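Local coordinates for chitinase (Chromobacterium violaceum, PDB 4TXG), which probably hydrolyses the O-glycosidic links of chitin, as a family 18 glycosyl hydrolase built on a TIM barrel, at residues L148-R153 with R241-V246; T161-G166 with M601-A606; Y173-I178 with N234-Y239; W180-H185 with L628-Y633. All blocks are in the same frame, centred on the assembly; numbering follows the deposited sequence.

Interaction 1. Residues L148-R153 with R241-V246; sequences LANGSR and RKYPGV
A149 and G245 bring their backbones together, CA to CA 4.4 Å, where the loop 148-153 runs past the type I beta turn Y243-V246, a turn closed by V246 N to Y243 O at 3.1 Å. The methyl of A149 faces this turn and rests on its last peptide, with A149 CB 3.4 Å from G245 C. A149 CB also meets V246 CG2 at 3.8 Å, the valine branch that lies beside its own backbone N. The same CG2 touches N150 ND2, also at 3.8 Å, while N150 OD1 stands near the plane of the Y243 ring, at its edge. The amide nitrogen of N150 is held from elsewhere, by the carbonyls of W180 and L183. One water lies between the backbones; it accepts from A149 N at 3.0 Å and can donate to G245 O, 3.2 Å away. The contact thus joins the loop leading into strand 155-161 to the link between helix 231-242 and strand 247-253, with V246 also packing on I186 of strand 185-193.

Interaction 2. Residues T161-G166 with M601-A606; sequences TSWRTG and MFWELA
The indole of W163 has T161 CB, from its own segment, over the centre of one face and meets W603 obliquely, CZ2 to CZ2 4.0 Å; the W603 ring receives W163 at its edge and has E604 CB over one face. These residues lie at the C-terminal ends of the parallel strands 155-161 and 599-603 of the TIM barrel, the end where family 18 enzymes have their active site. A cis peptide joins W603 to E604. The R164 guanidinium has W163 NE1 over one face and uses its edge for a side-on salt bridge, nearly straight in both bonds: NE to E604 OE2 at 2.9 Å and NH2 to E604 OE1 at 3.0 Å. The guanidinium and carboxylate planes are turned 46° apart. R164 also makes a cation-pi contact with W505. T161 OG1 sits between its backbone N and carbonyl carbon (chi1 60°), which turns it to the glutamate, while CG2 touches W603 CZ2 at 3.6 Å. T161 OG1 donates to E604 OE2 at 2.7 Å, from the face opposite R164 NE.

Interaction 3. Residues Y173-I178 with N234-Y239; sequences YLASDI and NLLTQY. With CS (cesium ion), chain N; CS (cesium ion), chain E.
A175 packs its methyl against residues 234-239 of helix 231-242 in the buried, apolar part of the contact: A175 CB lies 3.7 Å from L235 CB and 3.9 Å from L236 CD2. The leucine methyl gets there because L236 CG stands beside the backbone N (chi1 -69°), which brings the end of the chain nearer than its first bond suggests. I178 CD1 makes the loose touch, 4.4 Å from L236 CD2. On the partly exposed side S176 and Y239 meet closely, S176 CB 3.3 Å from Y239 OH and oblique to the ring. That hydroxyl is hydrogen-bonded to the carbonyl of G220, and water 3 reaches it only weakly. The same water belongs to a hydrated cesium site, whose ion is bound by S176 O and I178 O, both at 3.3 Å, and by two waters. A second cesium ion binds Q238 OE1 at 3.0 Å. The loop 173-178, following strand 155-161, is thus set against helix 231-242 on the outside of the barrel; W180 stacks on Y239 and bonds to A175 O, while I178 packs on F160 and I186, and L236 on Y188, of the neighbouring strands 155-161 and 185-193.

Interaction 4. Residues W180-H185 with L628-Y633; sequences WSKLTH and LTSLLY
K182 and Y633 form a CH-pi contact at the N-terminal end of strand 185-193, where the loop 180-185 meets helix 627-636. K182 CA sits 4.0 Å from the centroid of the Y633 ring, 24° off its normal, and S181 O lies over the same face toward the rim. Y633 CG, anti to the backbone N (chi1 177°), carries the ring across the loop. K182 CB touches Y633 CB at 3.7 Å, and farther along the lysine CD comes 3.4 Å from S630 OG, a hydroxyl bonded to T626 O. This joins the loop before the second TIM-barrel strand to a helix placed after the last, 599-603, and two short strands. Inward, L183 CD2 meets T629 CG2 at 3.6 Å, the side chains crossing at about a right angle and both packing on F602. The contact buries K182 O without any polar partner in the model. Water 5 donates to S181 O (2.9 Å) and Y633 OH (3.0 Å), the latter also bonded to N150 O.

Along the chain, interaction 3 is nested within the loops closed by interactions 1 and 2, which cross each other, whereas interaction 4 crosses all three others. Interactions 1 and 3 share helix 231-242, their centres about 15 Å apart. The closest centres, about 10 Å apart, are those of interactions 1 and 4, which touch through N150. Interactions 2 and 3 lie about 12 Å apart and are joined by R164 O to Y173 N at 2.8 Å. F602 and L183 connect interactions 2 and 4 through apolar packing. The four contacts lie beside neighbouring strands 599-603, 155-161 and 185-193, linking the first strands of the TIM barrel to its last strand and closing helix.

Interaction 1. Residues L148-R153 with R241-V246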
loop_
_atom_site.group_PDB
_atom_site.type_symbol
_atom_site.label_atom_id
_atom_site.label_comp_id
_atom_site.label_asym_id
_atom_site.label_seq_id
_atom_site.Cartn_x
_atom_site.Cartn_y
_atom_site.Cartn_z
ATOM N N LEU A 148 -12.990 -15.558 0.205
ATOM C CA LEU A 148 -11.820 -15.523 1.085
ATOM C C LEU A 148 -11.618 -16.813 1.879
ATOM O O LEU A 148 -12.576 -17.462 2.301
ATOM C CB LEU A 148 -11.913 -14.335 2.054
ATOM C CG LEU A 148 -11.802 -12.924 1.472
ATOM C CD1 LEU A 148 -11.917 -11.890 2.588
ATOM C CD2 LEU A 148 -10.482 -12.698 0.688
ATOM N N ALA A 149 -10.350 -17.169 2.066
ATOM C CA ALA A 149 -9.968 -18.369 2.789
ATOM C C ALA A 149 -10.388 -18.334 4.259
ATOM O O ALA A 149 -10.597 -17.268 4.839
ATOM C CB ALA A 149 -8.455 -18.572 2.684
ATOM N N ASN A 150 -10.514 -19.526 4.838
ATOM C CA ASN A 150 -10.637 -19.696 6.281
ATOM C C ASN A 150 -11.834 -18.968 6.908
ATOM O O ASN A 150 -11.843 -18.669 8.104
ATOM C CB ASN A 150 -9.317 -19.262 6.940
ATOM C CG ASN A 150 -8.161 -20.195 6.591
ATOM O OD1 ASN A 150 -8.301 -21.410 6.688
ATOM N ND2 ASN A 150 -7.028 -19.633 6.160
ATOM N N GLY A 151 -12.867 -18.724 6.109
ATOM C CA GLY A 151 -14.093 -18.136 6.625
ATOM C C GLY A 151 -13.968 -16.696 7.087
ATOM O O GLY A 151 -14.787 -16.226 7.873
ATOM N N SER A 152 -12.952 -15.987 6.600
ATOM C CA SER A 152 -12.737 -14.615 7.036
ATOM C C SER A 152 -13.602 -13.612 6.268
ATOM O O SER A 152 -13.835 -13.763 5.073
ATOM C CB SER A 152 -11.261 -14.233 6.890
ATOM O OG SER A 152 -11.049 -12.922 7.423
ATOM N N ARG A 153 -14.084 -12.601 6.982
ATOM C CA ARG A 153 -14.806 -11.464 6.415
ATOM C C ARG A 153 -13.869 -10.441 5.761
ATOM O O ARG A 153 -14.287 -9.642 4.925
ATOM C CB ARG A 153 -15.627 -10.798 7.529
ATOM C CG ARG A 153 -16.385 -9.516 7.162
ATOM C CD ARG A 153 -17.306 -9.075 8.311
ATOM N NE ARG A 153 -16.593 -8.861 9.576
ATOM C CZ ARG A 153 -16.520 -9.744 10.567
ATOM N NH1 ARG A 153 -17.117 -10.923 10.457
ATOM N NH2 ARG A 153 -15.847 -9.449 11.675
ATOM N N ARG A 241 -1.900 -26.846 -0.819
ATOM C CA ARG A 241 -2.758 -28.014 -1.014
ATOM C C ARG A 241 -3.608 -28.292 0.220
ATOM O O ARG A 241 -4.754 -28.746 0.115
ATOM C CB ARG A 241 -1.923 -29.252 -1.349
ATOM C CG ARG A 241 -1.063 -29.089 -2.581
ATOM C CD ARG A 241 -0.276 -30.360 -2.807
ATOM N NE ARG A 241 0.650 -30.255 -3.924
ATOM C CZ ARG A 241 1.846 -30.831 -3.927
ATOM N NH1 ARG A 241 2.240 -31.525 -2.868
ATOM N NH2 ARG A 241 2.641 -30.706 -4.977
ATOM N N LYS A 242 -3.043 -28.010 1.389
ATOM C CA LYS A 242 -3.753 -28.212 2.644
ATOM C C LYS A 242 -4.708 -27.049 2.921
ATOM O O LYS A 242 -5.732 -27.216 3.584
ATOM C CB LYS A 242 -2.747 -28.387 3.788
ATOM C CG LYS A 242 -3.358 -28.522 5.176
ATOM C CD LYS A 242 -4.255 -29.739 5.301
ATOM C CE LYS A 242 -4.742 -29.892 6.734
ATOM N NZ LYS A 242 -3.605 -29.803 7.696
ATOM N N TYR A 243 -4.374 -25.879 2.386
ATOM C CA TYR A 243 -5.193 -24.678 2.561
ATOM C C TYR A 243 -5.533 -24.042 1.211
ATOM O O TYR A 243 -4.980 -23.009 0.861
ATOM C CB TYR A 243 -4.454 -23.670 3.448
ATOM C CG TYR A 243 -4.095 -24.229 4.798
ATOM C CD1 TYR A 243 -4.985 -24.131 5.864
ATOM C CD2 TYR A 243 -2.876 -24.862 5.012
ATOM C CE1 TYR A 243 -4.668 -24.648 7.100
ATOM C CE2 TYR A 243 -2.548 -25.381 6.248
ATOM C CZ TYR A 243 -3.451 -25.271 7.288
ATOM O OH TYR A 243 -3.134 -25.786 8.519
ATOM N N PRO A 244 -6.459 -24.659 0.453
ATOM C CA PRO A 244 -6.659 -24.359 -0.976
ATOM C C PRO A 244 -7.247 -22.979 -1.268
ATOM O O PRO A 244 -7.246 -22.531 -2.419
ATOM C CB PRO A 244 -7.625 -25.457 -1.429
ATOM C CG PRO A 244 -8.365 -25.842 -0.180
ATOM C CD PRO A 244 -7.351 -25.734 0.927
ATOM N N GLY A 245 -7.741 -22.315 -0.234
ATOM C CA GLY A 245 -8.332 -21.007 -0.399
ATOM C C GLY A 245 -7.317 -19.897 -0.254
ATOM O O GLY A 245 -7.549 -18.777 -0.719
ATOM N N VAL A 246 -6.186 -20.201 0.376
ATOM C CA VAL A 246 -5.169 -19.183 0.627
ATOM C C VAL A 246 -4.426 -18.854 -0.664
ATOM O O VAL A 246 -3.965 -19.755 -1.364
ATOM C CB VAL A 246 -4.175 -19.639 1.716
ATOM C CG1 VAL A 246 -3.045 -18.616 1.876
ATOM C CG2 VAL A 246 -4.907 -19.842 3.033
HETATM O O HOH W 1 -8.236 -15.879 0.309
#

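Interaction 2. Residues T161-G166 with M601-A606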
loop_
_atom_site.group_PDB
_atom_site.type_symbol
_atom_site.label_atom_id
_atom_site.label_comp_id
_atom_site.label_asym_id
_atom_site.label_seq_id
_atom_site.Cartn_x
_atom_site.Cartn_y
_atom_site.Cartn_z
ATOM N N THR A 161 9.121 -12.748 4.126
ATOM C CA THR A 161 10.414 -12.341 3.586
ATOM C C THR A 161 11.292 -13.545 3.307
ATOM O O THR A 161 11.297 -14.516 4.068
ATOM C CB THR A 161 11.144 -11.369 4.538
ATOM O OG1 THR A 161 11.358 -12.000 5.805
ATOM C CG2 THR A 161 10.315 -10.104 4.745
ATOM N N SER A 162 12.048 -13.469 2.213
ATOM C CA SER A 162 12.840 -14.610 1.733
ATOM C C SER A 162 14.128 -14.841 2.500
ATOM O O SER A 162 14.744 -15.908 2.374
ATOM C CB SER A 162 13.183 -14.418 0.253
ATOM O OG SER A 162 14.081 -13.329 0.070
ATOM N N TRP A 163 14.546 -13.850 3.286
ATOM C CA TRP A 163 15.910 -13.863 3.798
ATOM C C TRP A 163 16.095 -14.395 5.216
ATOM O O TRP A 163 17.205 -14.342 5.736
ATOM C CB TRP A 163 16.517 -12.453 3.709
ATOM C CG TRP A 163 15.679 -11.302 4.228
ATOM C CD1 TRP A 163 15.667 -10.800 5.503
ATOM C CD2 TRP A 163 14.782 -10.479 3.470
ATOM N NE1 TRP A 163 14.805 -9.731 5.586
ATOM C CE2 TRP A 163 14.250 -9.511 4.348
ATOM C CE3 TRP A 163 14.374 -10.467 2.130
ATOM C CZ2 TRP A 163 13.335 -8.546 3.935
ATOM C CZ3 TRP A 163 13.462 -9.511 1.722
ATOM C CH2 TRP A 163 12.951 -8.564 2.619
ATOM N N ARG A 164 15.047 -14.931 5.835
ATOM C CA ARG A 164 15.201 -15.502 7.175
ATOM C C ARG A 164 15.300 -17.031 7.108
ATOM O O ARG A 164 14.480 -17.766 7.663
ATOM C CB ARG A 164 14.057 -15.045 8.082
ATOM C CG ARG A 164 13.930 -13.512 8.083
ATOM C CD ARG A 164 13.057 -12.963 9.209
ATOM N NE ARG A 164 12.923 -11.517 9.061
ATOM C CZ ARG A 164 13.830 -10.642 9.478
ATOM N NH1 ARG A 164 14.921 -11.068 10.103
ATOM N NH2 ARG A 164 13.644 -9.340 9.278
ATOM N N THR A 165 16.344 -17.492 6.428
ATOM C CA THR A 165 16.525 -18.901 6.124
ATOM C C THR A 165 17.194 -19.642 7.265
ATOM O O THR A 165 17.205 -20.870 7.289
ATOM C CB THR A 165 17.383 -19.090 4.873
ATOM O OG1 THR A 165 18.713 -18.625 5.148
ATOM C CG2 THR A 165 16.800 -18.300 3.717
ATOM N N GLY A 166 17.766 -18.882 8.193
ATOM C CA GLY A 166 18.485 -19.461 9.314
ATOM C C GLY A 166 19.855 -20.036 8.991
ATOM O O GLY A 166 20.508 -20.591 9.873
ATOM N N MET A 601 -3.189 -5.758 5.850
ATOM C CA MET A 601 -1.937 -6.320 5.378
ATOM C C MET A 601 -0.918 -6.083 6.497
ATOM O O MET A 601 -1.056 -5.130 7.247
ATOM C CB MET A 601 -1.525 -5.656 4.053
ATOM C CG MET A 601 -0.110 -5.941 3.576
ATOM S SD MET A 601 1.058 -4.781 4.340
ATOM C CE MET A 601 0.786 -3.311 3.334
ATOM N N PHE A 602 0.080 -6.950 6.646
ATOM C CA PHE A 602 1.128 -6.648 7.618
ATOM C C PHE A 602 2.510 -7.040 7.109
ATOM O O PHE A 602 2.670 -8.012 6.367
ATOM C CB PHE A 602 0.828 -7.322 8.975
ATOM C CG PHE A 602 0.506 -8.782 8.879
ATOM C CD1 PHE A 602 1.513 -9.725 8.941
ATOM C CD2 PHE A 602 -0.801 -9.212 8.741
ATOM C CE1 PHE A 602 1.224 -11.076 8.862
ATOM C CE2 PHE A 602 -1.094 -10.568 8.660
ATOM C CZ PHE A 602 -0.078 -11.495 8.720
ATOM N N TRP A 603 3.491 -6.218 7.479
ATOM C CA TRP A 603 4.900 -6.502 7.273
ATOM C C TRP A 603 5.521 -6.670 8.653
ATOM O O TRP A 603 5.433 -5.731 9.443
ATOM C CB TRP A 603 5.581 -5.339 6.538
ATOM C CG TRP A 603 7.026 -5.588 6.308
ATOM C CD1 TRP A 603 8.038 -5.477 7.223
ATOM C CD2 TRP A 603 7.626 -6.037 5.096
ATOM N NE1 TRP A 603 9.236 -5.832 6.648
ATOM C CE2 TRP A 603 9.012 -6.167 5.337
ATOM C CE3 TRP A 603 7.129 -6.335 3.817
ATOM C CZ2 TRP A 603 9.907 -6.585 4.350
ATOM C CZ3 TRP A 603 8.017 -6.742 2.843
ATOM C CH2 TRP A 603 9.390 -6.866 3.113
ATOM N N GLU A 604 6.129 -7.807 8.990
ATOM C CA GLU A 604 6.209 -9.032 8.197
ATOM C C GLU A 604 5.851 -10.192 9.123
ATOM O O GLU A 604 5.833 -10.030 10.344
ATOM C CB GLU A 604 7.621 -9.235 7.632
ATOM C CG GLU A 604 8.678 -9.199 8.745
ATOM C CD GLU A 604 10.076 -9.567 8.287
ATOM O OE1 GLU A 604 10.940 -8.658 8.218
ATOM O OE2 GLU A 604 10.316 -10.763 8.019
ATOM N N LEU A 605 5.590 -11.363 8.552
ATOM C CA LEU A 605 5.154 -12.516 9.340
ATOM C C LEU A 605 6.111 -12.846 10.494
ATOM O O LEU A 605 5.675 -13.148 11.608
ATOM C CB LEU A 605 4.981 -13.728 8.426
ATOM C CG LEU A 605 3.678 -13.698 7.618
ATOM C CD1 LEU A 605 3.792 -14.553 6.356
ATOM C CD2 LEU A 605 2.532 -14.197 8.489
ATOM N N ALA A 606 7.412 -12.750 10.243
ATOM C CA ALA A 606 8.405 -13.149 11.245
ATOM C C ALA A 606 8.444 -12.238 12.474
ATOM O O ALA A 606 9.071 -12.577 13.481
ATOM C CB ALA A 606 9.783 -13.213 10.616
HETATM O O HOH W 2 8.569 -12.827 7.416
#

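Interaction 3. Residues Y173-I178 with N234-Y239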
loop_
_atom_site.group_PDB
_atom_site.type_symbol
_atom_site.label_atom_id
_atom_site.label_comp_id
_atom_site.label_asym_id
_atom_site.label_seq_id
_atom_site.Cartn_x
_atom_site.Cartn_y
_atom_site.Cartn_z
ATOM N N TYR A 173 12.597 -18.101 9.734
ATOM C CA TYR A 173 11.154 -18.099 9.593
ATOM C C TYR A 173 10.841 -18.658 8.221
ATOM O O TYR A 173 11.070 -18.003 7.206
ATOM C CB TYR A 173 10.568 -16.699 9.768
ATOM C CG TYR A 173 9.059 -16.704 9.855
ATOM C CD1 TYR A 173 8.277 -16.652 8.709
ATOM C CD2 TYR A 173 8.418 -16.779 11.087
ATOM C CE1 TYR A 173 6.891 -16.661 8.788
ATOM C CE2 TYR A 173 7.032 -16.791 11.178
ATOM C CZ TYR A 173 6.276 -16.726 10.024
ATOM O OH TYR A 173 4.899 -16.731 10.118
ATOM N N LEU A 174 10.335 -19.886 8.208
ATOM C CA LEU A 174 10.134 -20.638 6.976
ATOM C C LEU A 174 8.665 -20.678 6.597
ATOM O O LEU A 174 7.801 -20.296 7.391
ATOM C CB LEU A 174 10.666 -22.060 7.141
ATOM C CG LEU A 174 12.118 -22.132 7.623
ATOM C CD1 LEU A 174 12.562 -23.591 7.655
ATOM C CD2 LEU A 174 13.019 -21.293 6.712
ATOM N N ALA A 175 8.376 -21.133 5.380
ATOM C CA ALA A 175 6.994 -21.137 4.902
ATOM C C ALA A 175 6.141 -22.056 5.777
ATOM O O ALA A 175 4.929 -21.875 5.907
ATOM C CB ALA A 175 6.937 -21.563 3.429
ATOM N N SER A 176 6.794 -23.022 6.412
ATOM C CA SER A 176 6.115 -23.935 7.319
ATOM C C SER A 176 5.751 -23.295 8.662
ATOM O O SER A 176 4.988 -23.876 9.426
ATOM C CB SER A 176 6.986 -25.176 7.553
ATOM O OG SER A 176 8.295 -24.806 7.950
ATOM N N ASP A 177 6.291 -22.105 8.946
ATOM C CA ASP A 177 5.998 -21.384 10.191
ATOM C C ASP A 177 4.819 -20.420 10.063
ATOM O O ASP A 177 4.348 -19.853 11.057
ATOM C CB ASP A 177 7.234 -20.600 10.652
ATOM C CG ASP A 177 8.406 -21.510 10.979
ATOM O OD1 ASP A 177 8.178 -22.526 11.659
ATOM O OD2 ASP A 177 9.543 -21.224 10.542
ATOM N N ILE A 178 4.367 -20.221 8.829
ATOM C CA ILE A 178 3.244 -19.339 8.534
ATOM C C ILE A 178 1.949 -19.871 9.151
ATOM O O ILE A 178 1.701 -21.080 9.110
ATOM C CB ILE A 178 3.075 -19.192 7.000
ATOM C CG1 ILE A 178 4.271 -18.457 6.384
ATOM C CG2 ILE A 178 1.771 -18.477 6.644
ATOM C CD1 ILE A 178 4.235 -18.423 4.854
ATOM N N ASN A 234 8.785 -24.461 -2.962
ATOM C CA ASN A 234 8.348 -25.847 -2.795
ATOM C C ASN A 234 7.379 -25.964 -1.605
ATOM O O ASN A 234 6.299 -26.561 -1.713
ATOM C CB ASN A 234 9.573 -26.756 -2.609
ATOM C CG ASN A 234 9.222 -28.235 -2.600
ATOM O OD1 ASN A 234 8.506 -28.710 -1.714
ATOM N ND2 ASN A 234 9.752 -28.976 -3.569
ATOM N N LEU A 235 7.758 -25.381 -0.473
ATOM C CA LEU A 235 6.898 -25.406 0.706
ATOM C C LEU A 235 5.591 -24.630 0.474
ATOM O O LEU A 235 4.527 -25.086 0.885
ATOM C CB LEU A 235 7.650 -24.854 1.927
ATOM C CG LEU A 235 8.777 -25.778 2.421
ATOM C CD1 LEU A 235 9.513 -25.205 3.628
ATOM C CD2 LEU A 235 8.206 -27.157 2.758
ATOM N N LEU A 236 5.655 -23.482 -0.198
ATOM C CA LEU A 236 4.423 -22.734 -0.485
ATOM C C LEU A 236 3.444 -23.593 -1.283
ATOM O O LEU A 236 2.254 -23.665 -0.963
ATOM C CB LEU A 236 4.726 -21.434 -1.247
ATOM C CG LEU A 236 5.460 -20.339 -0.469
ATOM C CD1 LEU A 236 5.742 -19.163 -1.407
ATOM C CD2 LEU A 236 4.655 -19.878 0.730
ATOM N N THR A 237 3.955 -24.277 -2.300
ATOM C CA THR A 237 3.100 -25.119 -3.137
ATOM C C THR A 237 2.465 -26.237 -2.323
ATOM O O THR A 237 1.269 -26.531 -2.458
ATOM C CB THR A 237 3.901 -25.707 -4.307
ATOM O OG1 THR A 237 4.384 -24.631 -5.123
ATOM C CG2 THR A 237 3.020 -26.623 -5.164
ATOM N N GLN A 238 3.266 -26.850 -1.460
ATOM C CA GLN A 238 2.766 -27.927 -0.603
ATOM C C GLN A 238 1.670 -27.491 0.367
ATOM O O GLN A 238 0.651 -28.166 0.518
ATOM C CB GLN A 238 3.910 -28.520 0.197
ATOM C CG GLN A 238 4.813 -29.428 -0.586
ATOM C CD GLN A 238 5.777 -30.120 0.333
ATOM O OE1 GLN A 238 5.436 -31.129 0.943
ATOM N NE2 GLN A 238 6.976 -29.560 0.476
ATOM N N TYR A 239 1.896 -26.380 1.055
ATOM C CA TYR A 239 0.944 -25.955 2.076
ATOM C C TYR A 239 -0.351 -25.458 1.453
ATOM O O TYR A 239 -1.416 -25.601 2.048
ATOM C CB TYR A 239 1.559 -24.893 2.990
ATOM C CG TYR A 239 2.375 -25.515 4.095
ATOM C CD1 TYR A 239 3.697 -25.868 3.891
ATOM C CD2 TYR A 239 1.805 -25.791 5.333
ATOM C CE1 TYR A 239 4.439 -26.472 4.897
ATOM C CE2 TYR A 239 2.539 -26.391 6.344
ATOM C CZ TYR A 239 3.855 -26.729 6.120
ATOM O OH TYR A 239 4.586 -27.331 7.126
HETATM CS CS CS N . 2.153 -23.703 11.038
HETATM CS CS CS E . 6.705 -33.714 1.605
HETATM O O HOH W 3 3.647 -26.352 10.297
HETATM O O HOH W 4 0.436 -25.247 9.178
#

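Interaction 4. Residues W180-H185 with L628-Y633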
loop_
_atom_site.group_PDB
_atom_site.type_symbol
_atom_site.label_atom_id
_atom_site.label_comp_id
_atom_site.label_asym_id
_atom_site.label_seq_id
_atom_site.Cartn_x
_atom_site.Cartn_y
_atom_site.Cartn_z
ATOM N N TRP A 180 -1.057 -20.575 8.296
ATOM C CA TRP A 180 -1.887 -20.776 7.118
ATOM C C TRP A 180 -3.392 -20.770 7.395
ATOM O O TRP A 180 -4.176 -20.330 6.553
ATOM C CB TRP A 180 -1.506 -22.095 6.447
ATOM C CG TRP A 180 -0.186 -22.042 5.736
ATOM C CD1 TRP A 180 1.049 -22.285 6.270
ATOM C CD2 TRP A 180 0.026 -21.733 4.354
ATOM N NE1 TRP A 180 2.015 -22.150 5.300
ATOM C CE2 TRP A 180 1.415 -21.803 4.120
ATOM C CE3 TRP A 180 -0.823 -21.405 3.296
ATOM C CZ2 TRP A 180 1.975 -21.549 2.865
ATOM C CZ3 TRP A 180 -0.264 -21.167 2.045
ATOM C CH2 TRP A 180 1.124 -21.237 1.846
ATOM N N SER A 181 -3.793 -21.249 8.572
ATOM C CA SER A 181 -5.217 -21.363 8.884
ATOM C C SER A 181 -5.837 -20.030 9.317
ATOM O O SER A 181 -7.030 -19.969 9.604
ATOM C CB SER A 181 -5.451 -22.406 9.986
ATOM O OG SER A 181 -4.949 -21.946 11.225
ATOM N N LYS A 182 -5.026 -18.974 9.368
ATOM C CA LYS A 182 -5.499 -17.693 9.878
ATOM C C LYS A 182 -5.277 -16.541 8.899
ATOM O O LYS A 182 -5.503 -15.384 9.244
ATOM C CB LYS A 182 -4.815 -17.376 11.212
ATOM C CG LYS A 182 -4.955 -18.499 12.245
ATOM C CD LYS A 182 -4.396 -18.097 13.598
ATOM C CE LYS A 182 -4.450 -19.253 14.588
ATOM N NZ LYS A 182 -5.807 -19.857 14.678
ATOM N N LEU A 183 -4.840 -16.865 7.684
ATOM C CA LEU A 183 -4.570 -15.863 6.646
ATOM C C LEU A 183 -5.462 -16.034 5.415
ATOM O O LEU A 183 -6.095 -17.077 5.230
ATOM C CB LEU A 183 -3.104 -15.942 6.185
ATOM C CG LEU A 183 -1.958 -15.750 7.168
ATOM C CD1 LEU A 183 -0.646 -15.907 6.454
ATOM C CD2 LEU A 183 -2.039 -14.374 7.799
ATOM N N THR A 184 -5.505 -15.018 4.561
ATOM C CA THR A 184 -6.186 -15.177 3.278
ATOM C C THR A 184 -5.216 -15.082 2.093
ATOM O O THR A 184 -5.443 -15.708 1.050
ATOM C CB THR A 184 -7.309 -14.133 3.090
ATOM O OG1 THR A 184 -6.754 -12.810 3.079
ATOM C CG2 THR A 184 -8.351 -14.253 4.208
ATOM N N HIS A 185 -4.152 -14.294 2.259
ATOM C CA HIS A 185 -3.150 -14.069 1.217
ATOM C C HIS A 185 -1.746 -14.017 1.814
ATOM O O HIS A 185 -1.546 -13.501 2.912
ATOM C CB HIS A 185 -3.388 -12.751 0.468
ATOM C CG HIS A 185 -4.715 -12.654 -0.220
ATOM N ND1 HIS A 185 -5.898 -12.478 0.464
ATOM C CD2 HIS A 185 -5.040 -12.662 -1.536
ATOM C CE1 HIS A 185 -6.900 -12.414 -0.398
ATOM N NE2 HIS A 185 -6.405 -12.516 -1.617
ATOM N N LEU A 628 -0.678 -11.470 17.054
ATOM C CA LEU A 628 -1.380 -10.387 16.365
ATOM C C LEU A 628 -2.227 -10.896 15.186
ATOM O O LEU A 628 -3.366 -10.466 14.993
ATOM C CB LEU A 628 -0.391 -9.323 15.885
ATOM C CG LEU A 628 0.441 -8.672 16.991
ATOM C CD1 LEU A 628 1.309 -7.558 16.411
ATOM C CD2 LEU A 628 -0.437 -8.137 18.127
ATOM N N THR A 629 -1.683 -11.822 14.411
ATOM C CA THR A 629 -2.446 -12.411 13.320
ATOM C C THR A 629 -3.638 -13.199 13.864
ATOM O O THR A 629 -4.714 -13.196 13.268
ATOM C CB THR A 629 -1.549 -13.298 12.451
ATOM O OG1 THR A 629 -0.567 -12.467 11.816
ATOM C CG2 THR A 629 -2.359 -14.008 11.380
ATOM N N SER A 630 -3.457 -13.854 15.011
ATOM C CA SER A 630 -4.551 -14.600 15.623
ATOM C C SER A 630 -5.665 -13.666 16.085
ATOM O O SER A 630 -6.854 -13.991 15.983
ATOM C CB SER A 630 -4.052 -15.441 16.801
ATOM O OG SER A 630 -3.208 -16.489 16.346
ATOM N N LEU A 631 -5.275 -12.507 16.603
ATOM C CA LEU A 631 -6.254 -11.508 17.019
ATOM C C LEU A 631 -7.027 -10.998 15.812
ATOM O O LEU A 631 -8.252 -10.883 15.863
ATOM C CB LEU A 631 -5.577 -10.345 17.746
ATOM C CG LEU A 631 -6.464 -9.154 18.131
ATOM C CD1 LEU A 631 -7.610 -9.574 19.037
ATOM C CD2 LEU A 631 -5.608 -8.071 18.806
ATOM N N LEU A 632 -6.316 -10.693 14.728
ATOM C CA LEU A 632 -6.982 -10.259 13.499
ATOM C C LEU A 632 -7.954 -11.334 12.988
ATOM O O LEU A 632 -9.115 -11.050 12.672
ATOM C CB LEU A 632 -5.951 -9.929 12.414
ATOM C CG LEU A 632 -5.137 -8.654 12.597
ATOM C CD1 LEU A 632 -4.007 -8.604 11.576
ATOM C CD2 LEU A 632 -6.029 -7.429 12.484
ATOM N N TYR A 633 -7.471 -12.566 12.902
ATOM C CA TYR A 633 -8.293 -13.656 12.398
ATOM C C TYR A 633 -9.508 -13.937 13.283
ATOM O O TYR A 633 -10.616 -14.151 12.782
ATOM C CB TYR A 633 -7.470 -14.941 12.242
ATOM C CG TYR A 633 -8.339 -16.080 11.790
ATOM C CD1 TYR A 633 -8.848 -16.110 10.498
ATOM C CD2 TYR A 633 -8.703 -17.095 12.667
ATOM C CE1 TYR A 633 -9.680 -17.127 10.084
ATOM C CE2 TYR A 633 -9.536 -18.118 12.264
ATOM C CZ TYR A 633 -10.018 -18.132 10.971
ATOM O OH TYR A 633 -10.850 -19.149 10.562
HETATM O O HOH W 5 -9.047 -21.489 10.966
#